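Local coordinates for protein enolase (alpha proteobacterium BAL199, PDB 3UGV) that binds magnesium and, as a member of the enolase superfamily related to mandelate racemase, probably abstracts a proton next to a substrate carboxylate, at residues 130-135 with 305-310; 249-254 with 272-277; 277-282 with 295-300; 301-306 with 325-330; 309-314 with 337-342. All coordinates share one frame; numbering follows the deposited sequence.

Overall arrangement
Interactions 2 and 3 share E277 and the magnesium ion: interaction 2 joins two neighbouring strands of the parallel barrel sheet, and interaction 3 carries it on to strand 296-297, the two centres about 10 Å apart. Interaction 4 lies about 8 Å from interaction 3, centre to centre, and is tied to it by D300 OD2 and H327 ND1, 2.6 Å apart; the H327 side chain comes within about 4 Å of the metal. Farther out, interactions 1 and 5 share G309 and W310 on helix 306-320, and the W310 ring stacks on F301 of interaction 4. Interaction 1 fastens this helix to helix 123-142, about 24 Å from interaction 2 between centres.

Interaction 1: residues 130-135 with 305-310; sequences GVDMAV and GGVSGW
D132 lays its carboxylate over the first turn of helix 306-320, a side chain of helix 123-142 gripping the start of a helix that crosses its own at nearly a right angle (96°). The contact joins the N-terminal domain to the C-terminal barrel domain of this enolase-superfamily fold. With CG anti to the backbone N (chi1 -172°), both oxygens face S308. OD2 accepts from S308 N at 2.8 Å in a nearly straight bond, and OD1 takes the hydroxyl of S308 OG at 2.6 Å; both are met on their syn sides, somewhat out of the carboxylate plane. An asparagine here would remove the negative charge and probably leave S308 N or S308 OG without an acceptor. G306 leaves room for the acid, since a CB there would run into OD2. S308 OG is also hydrogen-bonded to W136 NE1, one turn on from D132 in helix 123-142. Beside the polar grip, M133 lies against the glycine, CG 4.0 Å from G306 CA.

Interaction 2: residues 249-254 with 272-277; sequences WIEEPV and PLMIGE. With MG (magnesium ion), chain B.
M274 lies against W249 along most of its length: its CB sits over one face of the indole, 3.6 Å from W249 CD1, CG touches both W249 NE1 and E251 CG, and the chain then bends at chi2 and chi3. That double bend brings CE back over the six-membered ring, 3.5 Å from its centroid and almost on the ring normal, a CH-pi contact, while SD stands farther above the same ring as a Met-aromatic partner. The backbones run parallel, with I250 N bonded to P272 O, M274 N to I250 O and E252 N to M274 O. At the C-terminal end of one strand and just past the other, E251 OE2 (1.9 Å) and E277 OE1 (2.2 Å) bind the magnesium ion, joined by D225 and three waters. E251 OE1 takes W249 NE1 at 3.1 Å and a salt bridge from K194; with OE2 on the metal, these partners hold the carboxylate's rotation. The two strands belong to a beta-alpha-beta unit, connected by helix 259-268, whose Y262 touches E252 and I275; strand 221-225 flanks W249 and E251, and strand 296-297 lies beyond M274.

Interaction 3: residues 277-282 with 295-300; sequences ENFYGP and DLVMPD. With MG (magnesium ion), chain B.
E277 and M298 run side by side in the same direction, so that the methionine methyl CE comes 3.7 Å from E277 OE1, the oxygen that binds magnesium. This is the close-packed end of the contact. Here the backbone carbonyl of E277 also presses on D300, its O 3.2 Å from D300 CB, and the same carbonyl accepts a hydrogen bond from R303 NH1. D300 swings its carboxylate off this contact; OD2 takes H327 ND1, and OD1 caps M302 N at the start of helix 301-304. The other end is looser. F279 meets V297 edge-on, CE2 3.9 Å from V297 CG1, which lies near the ring plane, and the two side chains cross at about a right angle. Beside D300, water 5 bridges the backbones, donating a hydrogen bond to F279 O at 2.6 Å and accepting one from D300 N at 3.0 Å. On the metal side water 2, itself a magnesium ligand, lies 2.8 Å from E277 OE2. Strand 296-297 lies beside strand 273-275 in the parallel barrel sheet, and V297 is also backbone-bonded to S325; M285 of helix 282-290 packs on F279, V297 and P299, and I304 of helix 301-304 covers F279 and P299.

Interaction 4: residues 301-306 with 325-330; sequences FMRIGG and STHLYP
F301 opens a short, weakly bonded helical turn and comes nearest Y329 of the loop 325-330, with 7.0 Å between their CA atoms; no hydrogen bond crosses, so side chains carry the contact. F301 and Y329 slide past each other in opposite directions. The CB of F301 stands over the tyrosine ring, 4.2 Å from its centroid in a CH-pi contact, while Y329 CB in return lies 3.7 Å from F301 CD2. The far rim of the phenylalanine reaches the preceding residues of the loop: T326 CG2 sits at its edge, 4.1 Å from F301 CZ, and L328 O also lies near the ring plane. Beyond, the ring stacks on W310. The tyrosine extends across M302 at about a right angle, its OH 3.3 Å from M302 CB, and hydrogen-bonds to E76 N near the end of strand 71-75. Segment 301-306 follows strand 296-297 of the modified TIM barrel of the enolase superfamily, and both segments lie near the end where the metal is bound. There the H327 ring, whose ND1 is held by D300, has L328 CG over one face. R303 approaches with NH1 4.4 Å from H327 CE1, which lies at the edge of the guanidinium; M302 CE packs over one face of that group. R303 NH2 is hydrogen-bonded to F117 O of a neighbouring subunit.

Interaction 5: residues 309-314 with 337-342; sequences GWMRAA and MRVTET
W310 gives its indole N-H to the hydroxyl of T340: NE1 to OG1 is 2.8 Å, nearly straight at 162°, with the oxygen only 5° out of the ring plane. The indole is carried out from helix 306-320 by a chi1 of 174°, which turns CG away from the backbone N, and T340 meets it at about a right angle. At the benzo end M337 SD comes 3.9 Å from W310 CZ2, an oblique Met-aromatic contact. One turn along the helix A314 CB rests against the methyl of T340, 4.2 Å from CG2. M311, bent at chi2 and chi3, curls round so that its CE touches V339 CG2 at 3.7 Å. A phenylalanine in place of W310 would probably leave T340 OG1 without its indole donor and open a gap beside M337 SD. Further out, T340 OG1 is also hydrogen-bonded to V336 O in the last turn of helix 330-337, so the hydroxyl has a second partner that orients it. Water 6 links the backbones, donating to A314 O at 2.8 Å and accepting from T342 N. At the subunit interface R312 pairs with E341 of a neighbouring subunit, and E341 with R312 of that subunit. The whole is plain helix-to-loop packing in the outer layer of the enolase-superfamily barrel domain, where helix 306-320 meets the loop that leads from helix 330-337 to strand 346-348.

Interaction 1: residues 130-135 with 305-310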
# COMPACT_ATOMS: atom_id res chain seq x y z
N GLY F 130 17.20 -6.98 -33.96
CA GLY F 130 17.84 -7.74 -35.02
C GLY F 130 19.26 -7.29 -35.30
O GLY F 130 20.15 -8.11 -35.55
N VAL F 131 19.47 -5.98 -35.27
CA VAL F 131 20.81 -5.42 -35.44
C VAL F 131 21.64 -5.85 -34.25
O VAL F 131 22.77 -6.31 -34.41
CB VAL F 131 20.77 -3.88 -35.47
CG1 VAL F 131 22.16 -3.31 -35.24
CG2 VAL F 131 20.16 -3.38 -36.77
N ASP F 132 21.07 -5.71 -33.06
CA ASP F 132 21.79 -6.03 -31.83
C ASP F 132 22.36 -7.45 -31.84
O ASP F 132 23.54 -7.65 -31.53
CB ASP F 132 20.88 -5.83 -30.62
CG ASP F 132 21.62 -5.95 -29.31
OD1 ASP F 132 22.33 -4.98 -28.93
OD2 ASP F 132 21.49 -7.00 -28.63
N MET F 133 21.53 -8.43 -32.20
CA MET F 133 21.98 -9.82 -32.23
C MET F 133 23.11 -10.04 -33.23
O MET F 133 24.11 -10.67 -32.90
CB MET F 133 20.82 -10.76 -32.53
CG MET F 133 19.85 -10.87 -31.38
SD MET F 133 18.49 -11.96 -31.77
CE MET F 133 17.51 -10.93 -32.85
N ALA F 134 22.94 -9.53 -34.45
CA ALA F 134 23.99 -9.61 -35.46
C ALA F 134 25.29 -8.97 -34.98
O ALA F 134 26.37 -9.55 -35.14
CB ALA F 134 23.53 -8.95 -36.76
N VAL F 135 25.19 -7.79 -34.40
CA VAL F 135 26.37 -7.05 -33.99
C VAL F 135 27.12 -7.77 -32.86
O VAL F 135 28.35 -7.77 -32.81
CB VAL F 135 26.01 -5.61 -33.59
CG1 VAL F 135 27.13 -4.97 -32.79
CG2 VAL F 135 25.73 -4.80 -34.83
N GLY F 305 14.91 -6.58 -26.84
CA GLY F 305 16.06 -5.77 -27.23
C GLY F 305 17.32 -6.58 -27.49
O GLY F 305 18.43 -6.15 -27.16
N GLY F 306 17.14 -7.76 -28.08
CA GLY F 306 18.24 -8.61 -28.48
C GLY F 306 19.08 -9.10 -27.31
O GLY F 306 18.57 -9.32 -26.22
N VAL F 307 20.38 -9.27 -27.56
CA VAL F 307 21.29 -9.69 -26.50
C VAL F 307 21.40 -8.62 -25.41
O VAL F 307 21.39 -8.94 -24.22
CB VAL F 307 22.69 -10.02 -27.07
CG1 VAL F 307 23.68 -10.21 -25.94
CG2 VAL F 307 22.63 -11.27 -27.96
N SER F 308 21.48 -7.36 -25.82
CA SER F 308 21.61 -6.24 -24.88
C SER F 308 20.45 -6.18 -23.90
O SER F 308 20.66 -6.13 -22.68
CB SER F 308 21.69 -4.90 -25.62
OG SER F 308 22.89 -4.82 -26.36
N GLY F 309 19.23 -6.16 -24.44
CA GLY F 309 18.03 -6.16 -23.62
C GLY F 309 17.88 -7.39 -22.73
O GLY F 309 17.44 -7.28 -21.59
N TRP F 310 18.26 -8.56 -23.24
CA TRP F 310 18.16 -9.77 -22.43
C TRP F 310 19.04 -9.67 -21.19
O TRP F 310 18.61 -10.03 -20.09
CB TRP F 310 18.54 -11.02 -23.22
CG TRP F 310 18.57 -12.25 -22.34
CD1 TRP F 310 19.58 -12.62 -21.51
CD2 TRP F 310 17.53 -13.22 -22.17
NE1 TRP F 310 19.24 -13.77 -20.85
CE2 TRP F 310 17.98 -14.16 -21.24
CE3 TRP F 310 16.26 -13.38 -22.73
CZ2 TRP F 310 17.21 -15.26 -20.85
CZ3 TRP F 310 15.49 -14.47 -22.34
CH2 TRP F 310 15.97 -15.39 -21.41

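Interaction 2: residues 249-254 with 272-277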
# COMPACT_ATOMS: atom_id res chain seq x y z
N TRP F 249 3.52 -24.83 -16.06
CA TRP F 249 3.03 -23.47 -15.95
C TRP F 249 1.89 -23.21 -16.90
O TRP F 249 1.65 -24.00 -17.81
CB TRP F 249 4.15 -22.45 -16.21
CG TRP F 249 4.64 -22.33 -17.64
CD1 TRP F 249 3.91 -21.98 -18.75
CD2 TRP F 249 6.00 -22.46 -18.09
NE1 TRP F 249 4.73 -21.93 -19.86
CE2 TRP F 249 6.01 -22.21 -19.48
CE3 TRP F 249 7.20 -22.78 -17.45
CZ2 TRP F 249 7.18 -22.27 -20.23
CZ3 TRP F 249 8.36 -22.84 -18.21
CH2 TRP F 249 8.34 -22.60 -19.58
N ILE F 250 1.20 -22.09 -16.67
CA ILE F 250 0.15 -21.61 -17.57
C ILE F 250 0.58 -20.27 -18.18
O ILE F 250 0.94 -19.32 -17.46
CB ILE F 250 -1.16 -21.42 -16.81
CG1 ILE F 250 -1.64 -22.76 -16.25
CG2 ILE F 250 -2.23 -20.79 -17.69
CD1 ILE F 250 -2.71 -22.59 -15.19
N GLU F 251 0.53 -20.18 -19.50
CA GLU F 251 1.14 -19.07 -20.21
C GLU F 251 0.11 -18.18 -20.90
O GLU F 251 -0.78 -18.69 -21.58
CB GLU F 251 2.13 -19.61 -21.24
CG GLU F 251 3.03 -18.59 -21.89
CD GLU F 251 4.02 -19.25 -22.85
OE1 GLU F 251 4.59 -20.32 -22.51
OE2 GLU F 251 4.21 -18.70 -23.96
N GLU F 252 0.24 -16.87 -20.66
CA GLU F 252 -0.55 -15.80 -21.32
C GLU F 252 -2.01 -16.11 -21.60
O GLU F 252 -2.42 -16.23 -22.77
CB GLU F 252 0.13 -15.34 -22.61
CG GLU F 252 1.41 -14.53 -22.39
CD GLU F 252 1.96 -13.90 -23.66
OE1 GLU F 252 1.88 -14.54 -24.74
OE2 GLU F 252 2.48 -12.76 -23.57
N PRO F 253 -2.81 -16.26 -20.54
CA PRO F 253 -4.22 -16.57 -20.83
C PRO F 253 -4.97 -15.40 -21.48
O PRO F 253 -5.90 -15.65 -22.22
CB PRO F 253 -4.80 -16.90 -19.45
CG PRO F 253 -3.79 -16.42 -18.45
CD PRO F 253 -2.47 -16.45 -19.13
N VAL F 254 -4.57 -14.16 -21.18
CA VAL F 254 -5.29 -12.98 -21.67
C VAL F 254 -4.35 -12.04 -22.39
O VAL F 254 -3.16 -12.30 -22.46
CB VAL F 254 -6.01 -12.21 -20.52
CG1 VAL F 254 -6.95 -13.12 -19.77
CG2 VAL F 254 -5.00 -11.57 -19.57
N PRO F 272 2.23 -21.84 -11.37
CA PRO F 272 2.91 -20.62 -11.82
C PRO F 272 2.28 -20.02 -13.09
O PRO F 272 1.89 -20.75 -14.01
CB PRO F 272 4.35 -21.11 -12.11
CG PRO F 272 4.52 -22.32 -11.23
CD PRO F 272 3.17 -22.98 -11.23
N LEU F 273 2.19 -18.70 -13.12
CA LEU F 273 1.66 -17.99 -14.27
C LEU F 273 2.83 -17.38 -15.04
O LEU F 273 3.67 -16.68 -14.46
CB LEU F 273 0.71 -16.89 -13.82
CG LEU F 273 0.12 -16.01 -14.91
CD1 LEU F 273 -0.76 -16.86 -15.83
CD2 LEU F 273 -0.68 -14.87 -14.28
N MET F 274 2.88 -17.66 -16.34
CA MET F 274 4.01 -17.31 -17.18
C MET F 274 3.61 -16.23 -18.18
O MET F 274 2.57 -16.33 -18.81
CB MET F 274 4.50 -18.55 -17.95
CG MET F 274 5.45 -18.25 -19.08
SD MET F 274 7.09 -17.63 -18.55
CE MET F 274 7.94 -19.15 -18.15
N ILE F 275 4.43 -15.20 -18.31
CA ILE F 275 4.26 -14.21 -19.37
C ILE F 275 5.63 -13.68 -19.74
O ILE F 275 6.64 -14.10 -19.16
CB ILE F 275 3.37 -13.00 -18.97
CG1 ILE F 275 4.07 -12.16 -17.90
CG2 ILE F 275 1.99 -13.45 -18.51
CD1 ILE F 275 3.26 -10.92 -17.46
N GLY F 276 5.68 -12.76 -20.68
CA GLY F 276 6.95 -12.13 -20.99
C GLY F 276 7.34 -12.09 -22.45
O GLY F 276 8.10 -11.21 -22.84
N GLU F 277 6.83 -13.01 -23.26
CA GLU F 277 7.26 -13.01 -24.65
C GLU F 277 6.90 -11.70 -25.35
O GLU F 277 7.41 -11.43 -26.41
CB GLU F 277 6.69 -14.19 -25.42
CG GLU F 277 5.21 -14.12 -25.72
CD GLU F 277 4.70 -15.44 -26.27
OE1 GLU F 277 4.73 -16.43 -25.50
OE2 GLU F 277 4.32 -15.49 -27.46
MG MG B . 3.82 -18.40 -25.82
O HOH W 1 3.96 -11.17 -22.42
O HOH W 2 3.09 -17.97 -27.73
O HOH W 3 5.31 -19.35 -26.95
O HOH W 4 2.19 -17.24 -25.14

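Interaction 3: residues 277-282 with 295-300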
# COMPACT_ATOMS: atom_id res chain seq x y z
N GLU F 277 6.83 -13.01 -23.26
CA GLU F 277 7.26 -13.01 -24.65
C GLU F 277 6.90 -11.70 -25.35
O GLU F 277 7.41 -11.43 -26.41
CB GLU F 277 6.69 -14.19 -25.42
CG GLU F 277 5.21 -14.12 -25.72
CD GLU F 277 4.70 -15.44 -26.27
OE1 GLU F 277 4.73 -16.43 -25.50
OE2 GLU F 277 4.32 -15.49 -27.46
N ASN F 278 6.03 -10.90 -24.74
CA ASN F 278 5.62 -9.62 -25.32
C ASN F 278 6.14 -8.39 -24.58
O ASN F 278 5.68 -7.28 -24.84
CB ASN F 278 4.10 -9.54 -25.41
CG ASN F 278 3.55 -10.31 -26.61
OD1 ASN F 278 3.65 -9.86 -27.75
ND2 ASN F 278 2.97 -11.47 -26.34
N PHE F 279 7.08 -8.59 -23.65
CA PHE F 279 7.77 -7.49 -22.98
C PHE F 279 8.63 -6.73 -23.99
O PHE F 279 9.58 -7.28 -24.55
CB PHE F 279 8.72 -8.02 -21.91
CG PHE F 279 8.04 -8.53 -20.67
CD1 PHE F 279 6.72 -8.21 -20.40
CD2 PHE F 279 8.74 -9.32 -19.77
CE1 PHE F 279 6.12 -8.67 -19.26
CE2 PHE F 279 8.14 -9.79 -18.63
CZ PHE F 279 6.83 -9.46 -18.37
N TYR F 280 8.33 -5.46 -24.21
CA TYR F 280 9.20 -4.63 -25.04
C TYR F 280 10.23 -3.88 -24.18
O TYR F 280 10.01 -2.73 -23.80
CB TYR F 280 8.38 -3.67 -25.90
CG TYR F 280 7.73 -4.38 -27.07
CD1 TYR F 280 8.43 -4.57 -28.26
CD2 TYR F 280 6.43 -4.89 -26.97
CE1 TYR F 280 7.86 -5.23 -29.32
CE2 TYR F 280 5.85 -5.56 -28.03
CZ TYR F 280 6.57 -5.73 -29.21
OH TYR F 280 6.01 -6.40 -30.28
N GLY F 281 11.33 -4.55 -23.85
CA GLY F 281 12.38 -3.95 -23.05
C GLY F 281 12.33 -4.30 -21.57
O GLY F 281 11.30 -4.72 -21.04
N PRO F 282 13.47 -4.14 -20.87
CA PRO F 282 13.58 -4.51 -19.46
C PRO F 282 12.74 -3.63 -18.53
O PRO F 282 12.30 -4.08 -17.48
CB PRO F 282 15.08 -4.32 -19.15
CG PRO F 282 15.77 -4.25 -20.49
CD PRO F 282 14.75 -3.71 -21.46
N ASP F 295 4.52 -15.13 -12.10
CA ASP F 295 5.48 -15.90 -11.32
C ASP F 295 6.76 -16.19 -12.12
O ASP F 295 7.84 -16.38 -11.56
CB ASP F 295 4.86 -17.22 -10.89
CG ASP F 295 3.51 -17.04 -10.23
OD1 ASP F 295 2.49 -17.36 -10.88
OD2 ASP F 295 3.46 -16.57 -9.07
N LEU F 296 6.64 -16.25 -13.44
CA LEU F 296 7.77 -16.60 -14.30
C LEU F 296 7.77 -15.66 -15.51
O LEU F 296 6.72 -15.16 -15.89
CB LEU F 296 7.65 -18.06 -14.78
CG LEU F 296 7.32 -19.20 -13.80
CD1 LEU F 296 7.04 -20.48 -14.59
CD2 LEU F 296 8.43 -19.46 -12.80
N VAL F 297 8.93 -15.39 -16.10
CA VAL F 297 8.98 -14.57 -17.32
C VAL F 297 9.72 -15.29 -18.46
O VAL F 297 10.60 -16.11 -18.21
CB VAL F 297 9.67 -13.20 -17.04
CG1 VAL F 297 8.94 -12.46 -15.93
CG2 VAL F 297 11.12 -13.40 -16.63
N MET F 298 9.39 -14.98 -19.71
CA MET F 298 10.14 -15.52 -20.84
C MET F 298 10.24 -14.51 -21.98
O MET F 298 9.42 -14.53 -22.90
CB MET F 298 9.53 -16.84 -21.36
CG MET F 298 8.01 -16.77 -21.58
SD MET F 298 7.28 -18.31 -22.21
CE MET F 298 7.66 -18.17 -23.95
N PRO F 299 11.26 -13.64 -21.94
CA PRO F 299 11.39 -12.62 -22.99
C PRO F 299 11.72 -13.20 -24.37
O PRO F 299 12.40 -14.22 -24.49
CB PRO F 299 12.56 -11.75 -22.50
CG PRO F 299 12.61 -12.00 -21.04
CD PRO F 299 12.24 -13.44 -20.87
N ASP F 300 11.20 -12.55 -25.39
CA ASP F 300 11.45 -12.87 -26.78
C ASP F 300 12.54 -11.91 -27.27
O ASP F 300 12.47 -10.71 -26.98
CB ASP F 300 10.16 -12.65 -27.57
CG ASP F 300 10.36 -12.79 -29.06
OD1 ASP F 300 10.90 -11.85 -29.67
OD2 ASP F 300 9.97 -13.84 -29.63
MG MG B . 3.82 -18.40 -25.82
O HOH W 2 3.09 -17.97 -27.73
O HOH W 5 10.10 -9.87 -24.44
O HOH W 3 5.31 -19.35 -26.95
O HOH W 4 2.19 -17.24 -25.14

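Interaction 4: residues 301-306 with 325-330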
# COMPACT_ATOMS: atom_id res chain seq x y z
N PHE F 301 13.54 -12.41 -28.01
CA PHE F 301 14.71 -11.59 -28.37
C PHE F 301 14.48 -10.42 -29.34
O PHE F 301 15.20 -9.42 -29.31
CB PHE F 301 15.87 -12.48 -28.85
CG PHE F 301 16.40 -13.38 -27.77
CD1 PHE F 301 17.33 -12.91 -26.86
CD2 PHE F 301 15.91 -14.66 -27.62
CE1 PHE F 301 17.80 -13.72 -25.84
CE2 PHE F 301 16.37 -15.48 -26.61
CZ PHE F 301 17.31 -15.01 -25.71
N MET F 302 13.47 -10.53 -30.20
CA MET F 302 13.18 -9.40 -31.06
C MET F 302 12.45 -8.29 -30.30
O MET F 302 12.46 -7.14 -30.74
CB MET F 302 12.41 -9.81 -32.31
CG MET F 302 10.93 -9.88 -32.12
SD MET F 302 10.06 -10.19 -33.67
CE MET F 302 8.42 -10.57 -33.06
N ARG F 303 11.84 -8.62 -29.16
CA ARG F 303 11.03 -7.66 -28.42
C ARG F 303 11.75 -7.10 -27.19
O ARG F 303 11.58 -5.93 -26.85
CB ARG F 303 9.70 -8.27 -27.99
CG ARG F 303 8.76 -8.66 -29.13
CD ARG F 303 7.35 -9.02 -28.63
NE ARG F 303 6.53 -9.55 -29.72
CZ ARG F 303 6.29 -10.85 -29.94
NH1 ARG F 303 6.79 -11.78 -29.13
NH2 ARG F 303 5.55 -11.23 -30.97
N ILE F 304 12.55 -7.93 -26.52
CA ILE F 304 13.23 -7.49 -25.32
C ILE F 304 14.42 -6.56 -25.61
O ILE F 304 14.89 -5.85 -24.71
CB ILE F 304 13.72 -8.67 -24.45
CG1 ILE F 304 14.02 -8.21 -23.02
CG2 ILE F 304 14.95 -9.32 -25.08
CD1 ILE F 304 12.79 -8.16 -22.11
N GLY F 305 14.91 -6.58 -26.84
CA GLY F 305 16.06 -5.77 -27.23
C GLY F 305 17.32 -6.58 -27.49
O GLY F 305 18.43 -6.15 -27.16
N GLY F 306 17.14 -7.76 -28.08
CA GLY F 306 18.24 -8.61 -28.48
C GLY F 306 19.08 -9.10 -27.31
O GLY F 306 18.57 -9.32 -26.22
N SER F 325 13.01 -17.81 -18.61
CA SER F 325 13.11 -18.77 -19.71
C SER F 325 13.19 -17.98 -21.01
O SER F 325 13.09 -16.76 -20.99
CB SER F 325 11.90 -19.71 -19.73
OG SER F 325 11.89 -20.59 -18.61
N THR F 326 13.36 -18.67 -22.13
CA THR F 326 13.47 -17.98 -23.41
C THR F 326 12.22 -18.12 -24.26
O THR F 326 11.34 -18.92 -23.98
CB THR F 326 14.65 -18.49 -24.26
OG1 THR F 326 14.47 -19.89 -24.55
CG2 THR F 326 15.97 -18.28 -23.54
N HIS F 327 12.15 -17.32 -25.31
CA HIS F 327 11.12 -17.48 -26.31
C HIS F 327 11.71 -17.31 -27.70
O HIS F 327 12.29 -16.26 -28.01
CB HIS F 327 10.01 -16.48 -26.12
CG HIS F 327 8.93 -16.59 -27.14
ND1 HIS F 327 8.77 -15.67 -28.16
CD2 HIS F 327 7.97 -17.52 -27.32
CE1 HIS F 327 7.74 -16.02 -28.90
NE2 HIS F 327 7.24 -17.15 -28.43
N LEU F 328 11.55 -18.34 -28.52
CA LEU F 328 12.15 -18.41 -29.85
C LEU F 328 13.68 -18.27 -29.81
O LEU F 328 14.30 -18.28 -28.74
CB LEU F 328 11.49 -17.39 -30.79
CG LEU F 328 9.98 -17.57 -31.00
CD1 LEU F 328 9.38 -16.48 -31.89
CD2 LEU F 328 9.69 -18.96 -31.58
N TYR F 329 14.29 -18.18 -31.00
CA TYR F 329 15.73 -17.97 -31.13
C TYR F 329 16.57 -18.89 -30.27
O TYR F 329 17.32 -18.43 -29.42
CB TYR F 329 16.09 -16.51 -30.82
CG TYR F 329 15.21 -15.52 -31.53
CD1 TYR F 329 15.55 -15.04 -32.78
CD2 TYR F 329 14.03 -15.08 -30.95
CE1 TYR F 329 14.74 -14.14 -33.45
CE2 TYR F 329 13.20 -14.18 -31.61
CZ TYR F 329 13.57 -13.71 -32.86
OH TYR F 329 12.77 -12.81 -33.53
N PRO F 330 16.46 -20.20 -30.50
CA PRO F 330 17.09 -21.20 -29.64
C PRO F 330 18.61 -21.02 -29.59
O PRO F 330 19.22 -21.27 -28.55
CB PRO F 330 16.72 -22.53 -30.30
CG PRO F 330 15.51 -22.23 -31.09
CD PRO F 330 15.65 -20.82 -31.56

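Interaction 5: residues 309-314 with 337-342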
# COMPACT_ATOMS: atom_id res chain seq x y z
N GLY F 309 19.23 -6.16 -24.44
CA GLY F 309 18.03 -6.16 -23.62
C GLY F 309 17.88 -7.39 -22.73
O GLY F 309 17.44 -7.28 -21.59
N TRP F 310 18.26 -8.56 -23.24
CA TRP F 310 18.16 -9.77 -22.43
C TRP F 310 19.04 -9.67 -21.19
O TRP F 310 18.61 -10.03 -20.09
CB TRP F 310 18.54 -11.02 -23.22
CG TRP F 310 18.57 -12.25 -22.34
CD1 TRP F 310 19.58 -12.62 -21.51
CD2 TRP F 310 17.53 -13.22 -22.17
NE1 TRP F 310 19.24 -13.77 -20.85
CE2 TRP F 310 17.98 -14.16 -21.24
CE3 TRP F 310 16.26 -13.38 -22.73
CZ2 TRP F 310 17.21 -15.26 -20.85
CZ3 TRP F 310 15.49 -14.47 -22.34
CH2 TRP F 310 15.97 -15.39 -21.41
N MET F 311 20.27 -9.20 -21.36
CA MET F 311 21.21 -9.16 -20.24
C MET F 311 20.73 -8.20 -19.16
O MET F 311 20.88 -8.46 -17.97
CB MET F 311 22.64 -8.81 -20.69
CG MET F 311 23.30 -9.82 -21.65
SD MET F 311 23.22 -11.55 -21.15
CE MET F 311 24.03 -11.51 -19.57
N ARG F 312 20.15 -7.09 -19.59
CA ARG F 312 19.59 -6.13 -18.64
C ARG F 312 18.40 -6.72 -17.90
O ARG F 312 18.25 -6.53 -16.69
CB ARG F 312 19.21 -4.84 -19.36
CG ARG F 312 20.44 -4.05 -19.77
CD ARG F 312 20.13 -2.88 -20.67
NE ARG F 312 21.33 -2.44 -21.38
CZ ARG F 312 21.45 -1.29 -22.03
NH1 ARG F 312 20.44 -0.42 -22.06
NH2 ARG F 312 22.58 -1.00 -22.65
N ALA F 313 17.58 -7.48 -18.63
CA ALA F 313 16.40 -8.09 -18.07
C ALA F 313 16.80 -9.23 -17.15
O ALA F 313 16.15 -9.46 -16.14
CB ALA F 313 15.48 -8.60 -19.19
N ALA F 314 17.89 -9.92 -17.49
CA ALA F 314 18.44 -10.96 -16.63
C ALA F 314 18.83 -10.36 -15.29
O ALA F 314 18.68 -11.01 -14.24
CB ALA F 314 19.67 -11.61 -17.28
N MET F 337 21.44 -18.07 -22.05
CA MET F 337 21.00 -18.89 -20.91
C MET F 337 22.18 -19.44 -20.13
O MET F 337 22.06 -19.72 -18.93
CB MET F 337 20.06 -20.03 -21.34
CG MET F 337 18.69 -19.56 -21.77
SD MET F 337 17.67 -19.10 -20.37
CE MET F 337 17.07 -20.72 -19.86
N ARG F 338 23.31 -19.59 -20.82
CA ARG F 338 24.55 -20.05 -20.18
C ARG F 338 25.09 -19.04 -19.18
O ARG F 338 25.84 -19.41 -18.28
CB ARG F 338 25.62 -20.37 -21.23
CG ARG F 338 25.36 -21.63 -22.06
CD ARG F 338 25.42 -22.90 -21.21
NE ARG F 338 26.72 -23.07 -20.57
CZ ARG F 338 27.06 -24.12 -19.82
NH1 ARG F 338 26.20 -25.11 -19.61
NH2 ARG F 338 28.27 -24.18 -19.27
N VAL F 339 24.71 -17.77 -19.31
CA VAL F 339 25.15 -16.77 -18.35
C VAL F 339 23.98 -16.07 -17.67
O VAL F 339 24.16 -15.01 -17.08
CB VAL F 339 26.02 -15.70 -19.00
CG1 VAL F 339 27.27 -16.33 -19.58
CG2 VAL F 339 25.24 -14.96 -20.09
N THR F 340 22.80 -16.67 -17.75
CA THR F 340 21.62 -16.08 -17.11
C THR F 340 21.41 -16.66 -15.72
O THR F 340 21.19 -17.86 -15.53
CB THR F 340 20.37 -16.26 -17.98
OG1 THR F 340 20.55 -15.54 -19.20
CG2 THR F 340 19.14 -15.75 -17.24
N GLU F 341 21.48 -15.78 -14.73
CA GLU F 341 21.52 -16.18 -13.32
C GLU F 341 20.31 -17.01 -12.90
O GLU F 341 20.45 -17.98 -12.18
CB GLU F 341 21.64 -14.91 -12.49
CG GLU F 341 21.77 -15.09 -11.00
CD GLU F 341 21.68 -13.75 -10.28
OE1 GLU F 341 21.96 -12.70 -10.92
OE2 GLU F 341 21.30 -13.75 -9.08
N THR F 342 19.11 -16.62 -13.33
CA THR F 342 17.93 -17.39 -12.96
C THR F 342 17.41 -18.24 -14.13
O THR F 342 16.23 -18.52 -14.22
CB THR F 342 16.79 -16.51 -12.41
OG1 THR F 342 16.38 -15.58 -13.41
CG2 THR F 342 17.23 -15.75 -11.15
O HOH W 6 18.42 -13.83 -14.14